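PDB 5TA0: glycoside Hydrolase from Bacteroides uniformis, which probably hydrolyses the beta-linkages of agarose chains as a GH86 family agarase, here captured with a neoagaro-oligosaccharide bound in its cleft. Local coordinates for residues A[87-92]-A[139-144]. Sequence-based numbering, arbitrary orientation.
Sequences MIKTVL and CNQFSP. With GAL (beta-D-galactopyranose), chain C; AAL (3,6-anhydro-alpha-L-galactopyranose), chain B; SO4 (sulfate ion), chain F.
In the catalytic (alpha/beta) barrel, helix 86-94 packs against the C-terminal end of parallel strand 134-140 and the loop beyond it, where Gln-141 lines the glycan pocket. Lys-89 and Gln-141 join the two: their side chains cross at about a right angle, and Lys-89 NZ donates to Gln-141 OE1 at 2.8 Å. The C=O...N angle is 132°, but NZ stands 41° out of the carbonyl plane, so the bond misses the lone-pair directions. With CG anti to the backbone N and the rest extended, Lys-89 runs over the amide, its CE lying 3.3 Å from Ser-143 O. The NE2 of the same amide turns to the glycan and donates to galactose O4 (3.0 Å, 164° at the hydrogen) and is also hydrogen-bonded to Thr-85 OG1. A leucine here would probably leave galactose O4 without this donor and Lys-89 NZ without this acceptor. Ile-88 crosses Asn-140 at about a right angle, CD1 lying 3.5 Å from Asn-140 OD1; Asn-140 ND2 is held by Val-200 O, and Ile-88 CG2 covers the buried Cys-139 O, which has no polar partner. Pro-144, after a cis peptide bond, and Leu-92 reach toward each other, Leu-92 CD2 meeting Pro-144 CG at 3.9 Å.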
loop_
_atom_site.group_PDB
_atom_site.type_symbol
_atom_site.label_atom_id
_atom_site.label_comp_id
_atom_site.label_asym_id
_atom_site.label_seq_id
_atom_site.Cartn_x
_atom_site.Cartn_y
_atom_site.Cartn_z
ATOM N N MET A 87 -9.085 20.117 -4.329
ATOM C CA MET A 87 -9.313 21.119 -5.366
ATOM C C MET A 87 -10.488 20.709 -6.244
ATOM O O MET A 87 -11.383 21.534 -6.533
ATOM C CB MET A 87 -8.066 21.334 -6.215
ATOM C CG MET A 87 -8.252 22.451 -7.245
ATOM S SD MET A 87 -6.845 22.831 -8.303
ATOM C CE MET A 87 -5.848 23.767 -7.188
ATOM N N ILE A 88 -10.509 19.455 -6.678
ATOM C CA ILE A 88 -11.602 18.975 -7.512
ATOM C C ILE A 88 -12.942 19.057 -6.742
ATOM O O ILE A 88 -13.983 19.411 -7.326
ATOM C CB ILE A 88 -11.298 17.603 -8.159
ATOM C CG1 ILE A 88 -12.326 17.276 -9.247
ATOM C CG2 ILE A 88 -11.195 16.481 -7.123
ATOM C CD1 ILE A 88 -11.970 16.054 -10.046
ATOM N N LYS A 89 -12.930 18.775 -5.436
ATOM C CA LYS A 89 -14.169 18.891 -4.652
ATOM C C LYS A 89 -14.676 20.320 -4.631
ATOM O O LYS A 89 -15.868 20.548 -4.792
ATOM C CB LYS A 89 -13.930 18.436 -3.213
ATOM C CG LYS A 89 -15.236 18.243 -2.450
ATOM C CD LYS A 89 -14.957 17.817 -1.021
ATOM C CE LYS A 89 -16.182 17.306 -0.308
ATOM N NZ LYS A 89 -15.839 17.198 1.141
ATOM N N THR A 90 -13.785 21.284 -4.414
ATOM C CA THR A 90 -14.190 22.693 -4.387
ATOM C C THR A 90 -14.791 23.129 -5.715
ATOM O O THR A 90 -15.820 23.832 -5.746
ATOM C CB THR A 90 -13.028 23.596 -3.954
ATOM O OG1 THR A 90 -12.613 23.212 -2.628
ATOM C CG2 THR A 90 -13.433 25.042 -3.941
ATOM N N VAL A 91 -14.210 22.685 -6.815
ATOM C CA VAL A 91 -14.777 23.024 -8.114
ATOM C C VAL A 91 -16.146 22.376 -8.274
ATOM O O VAL A 91 -17.109 23.051 -8.638
ATOM C CB VAL A 91 -13.827 22.651 -9.265
ATOM C CG1 VAL A 91 -14.538 22.795 -10.611
ATOM C CG2 VAL A 91 -12.568 23.508 -9.188
ATOM N N LEU A 92 -16.278 21.075 -7.986
ATOM C CA LEU A 92 -17.584 20.435 -8.077
ATOM C C LEU A 92 -18.659 21.079 -7.214
ATOM O O LEU A 92 -19.802 21.239 -7.645
ATOM C CB LEU A 92 -17.489 18.938 -7.723
ATOM C CG LEU A 92 -18.789 18.141 -7.831
ATOM C CD1 LEU A 92 -19.405 18.233 -9.225
ATOM C CD2 LEU A 92 -18.517 16.686 -7.472
ATOM N N CYS A 139 -8.345 11.878 -7.181
ATOM C CA CYS A 139 -9.516 11.120 -6.761
ATOM C C CYS A 139 -10.603 12.066 -6.336
ATOM O O CYS A 139 -10.317 13.186 -5.861
ATOM C CB CYS A 139 -9.129 10.201 -5.596
ATOM S SG CYS A 139 -10.390 9.023 -5.047
ATOM N N ASN A 140 -11.854 11.636 -6.486
ATOM C CA ASN A 140 -13.000 12.357 -5.919
ATOM C C ASN A 140 -13.326 11.822 -4.531
ATOM O O ASN A 140 -13.463 10.598 -4.341
ATOM C CB ASN A 140 -14.237 12.166 -6.793
ATOM C CG ASN A 140 -14.098 12.823 -8.131
ATOM O OD1 ASN A 140 -14.209 14.044 -8.243
ATOM N ND2 ASN A 140 -13.774 12.023 -9.147
ATOM N N GLN A 141 -13.544 12.727 -3.576
ATOM C CA GLN A 141 -14.249 12.333 -2.347
ATOM C C GLN A 141 -15.668 11.878 -2.702
ATOM O O GLN A 141 -16.198 12.185 -3.771
ATOM C CB GLN A 141 -14.286 13.490 -1.368
ATOM C CG GLN A 141 -12.926 13.844 -0.814
ATOM C CD GLN A 141 -12.959 15.057 0.075
ATOM O OE1 GLN A 141 -13.886 15.230 0.909
ATOM N NE2 GLN A 141 -11.989 15.939 -0.107
ATOM N N PHE A 142 -16.241 11.067 -1.827
ATOM C CA PHE A 142 -17.514 10.438 -2.094
ATOM C C PHE A 142 -18.630 11.419 -2.488
ATOM O O PHE A 142 -19.374 11.163 -3.444
ATOM C CB PHE A 142 -17.971 9.600 -0.901
ATOM C CG PHE A 142 -19.259 8.867 -1.163
ATOM C CD1 PHE A 142 -20.488 9.370 -0.714
ATOM C CD2 PHE A 142 -19.266 7.722 -1.935
ATOM C CE1 PHE A 142 -21.666 8.708 -1.011
ATOM C CE2 PHE A 142 -20.441 7.070 -2.236
ATOM C CZ PHE A 142 -21.635 7.558 -1.758
ATOM N N SER A 143 -18.738 12.529 -1.761
ATOM C CA SER A 143 -19.851 13.469 -1.910
ATOM C C SER A 143 -19.331 14.812 -2.374
ATOM O O SER A 143 -18.312 15.254 -1.872
ATOM C CB SER A 143 -20.521 13.637 -0.553
ATOM O OG SER A 143 -21.675 14.436 -0.655
ATOM N N PRO A 144 -19.997 15.495 -3.315
ATOM C CA PRO A 144 -21.256 15.113 -3.937
ATOM C C PRO A 144 -21.094 14.349 -5.262
ATOM O O PRO A 144 -22.037 14.202 -6.015
ATOM C CB PRO A 144 -21.928 16.480 -4.135
ATOM C CG PRO A 144 -20.789 17.386 -4.416
ATOM C CD PRO A 144 -19.613 16.881 -3.641
HETATM C C1 GAL C . -9.273 16.489 2.206
HETATM C C2 GAL C . -8.888 17.672 1.313
HETATM C C3 GAL C . -9.382 19.010 1.878
HETATM C C4 GAL C . -10.854 18.908 2.254
HETATM C C5 GAL C . -11.058 17.717 3.188
HETATM C C6 GAL C . -12.508 17.539 3.632
HETATM O O2 GAL C . -7.466 17.669 1.190
HETATM O O3 GAL C . -9.129 20.075 0.943
HETATM O O4 GAL C . -11.645 18.683 1.075
HETATM O O5 GAL C . -10.657 16.508 2.525
HETATM O O6 GAL C . -12.633 16.384 4.481
HETATM C C1 AAL B . -9.227 11.373 3.097
HETATM C C2 AAL B . -9.928 11.719 1.767
HETATM C C3 AAL B . -9.351 12.972 1.128
HETATM C C4 AAL B . -9.331 14.094 2.142
HETATM C C5 AAL B . -8.230 13.612 3.032
HETATM C C6 AAL B . -7.209 13.156 2.039
HETATM O O2 AAL B . -11.326 11.952 1.969
HETATM O O3 AAL B . -7.957 12.752 0.886
HETATM O O4 AAL B . -8.914 15.311 1.488
HETATM O O5 AAL B . -8.654 12.481 3.797
HETATM S S SO4 F . -15.723 24.948 -0.789
HETATM O O1 SO4 F . -16.203 23.759 -1.535
HETATM O O2 SO4 F . -14.237 24.877 -0.730
HETATM O O3 SO4 F . -16.142 26.193 -1.446
HETATM O O4 SO4 F . -16.302 24.928 0.590
#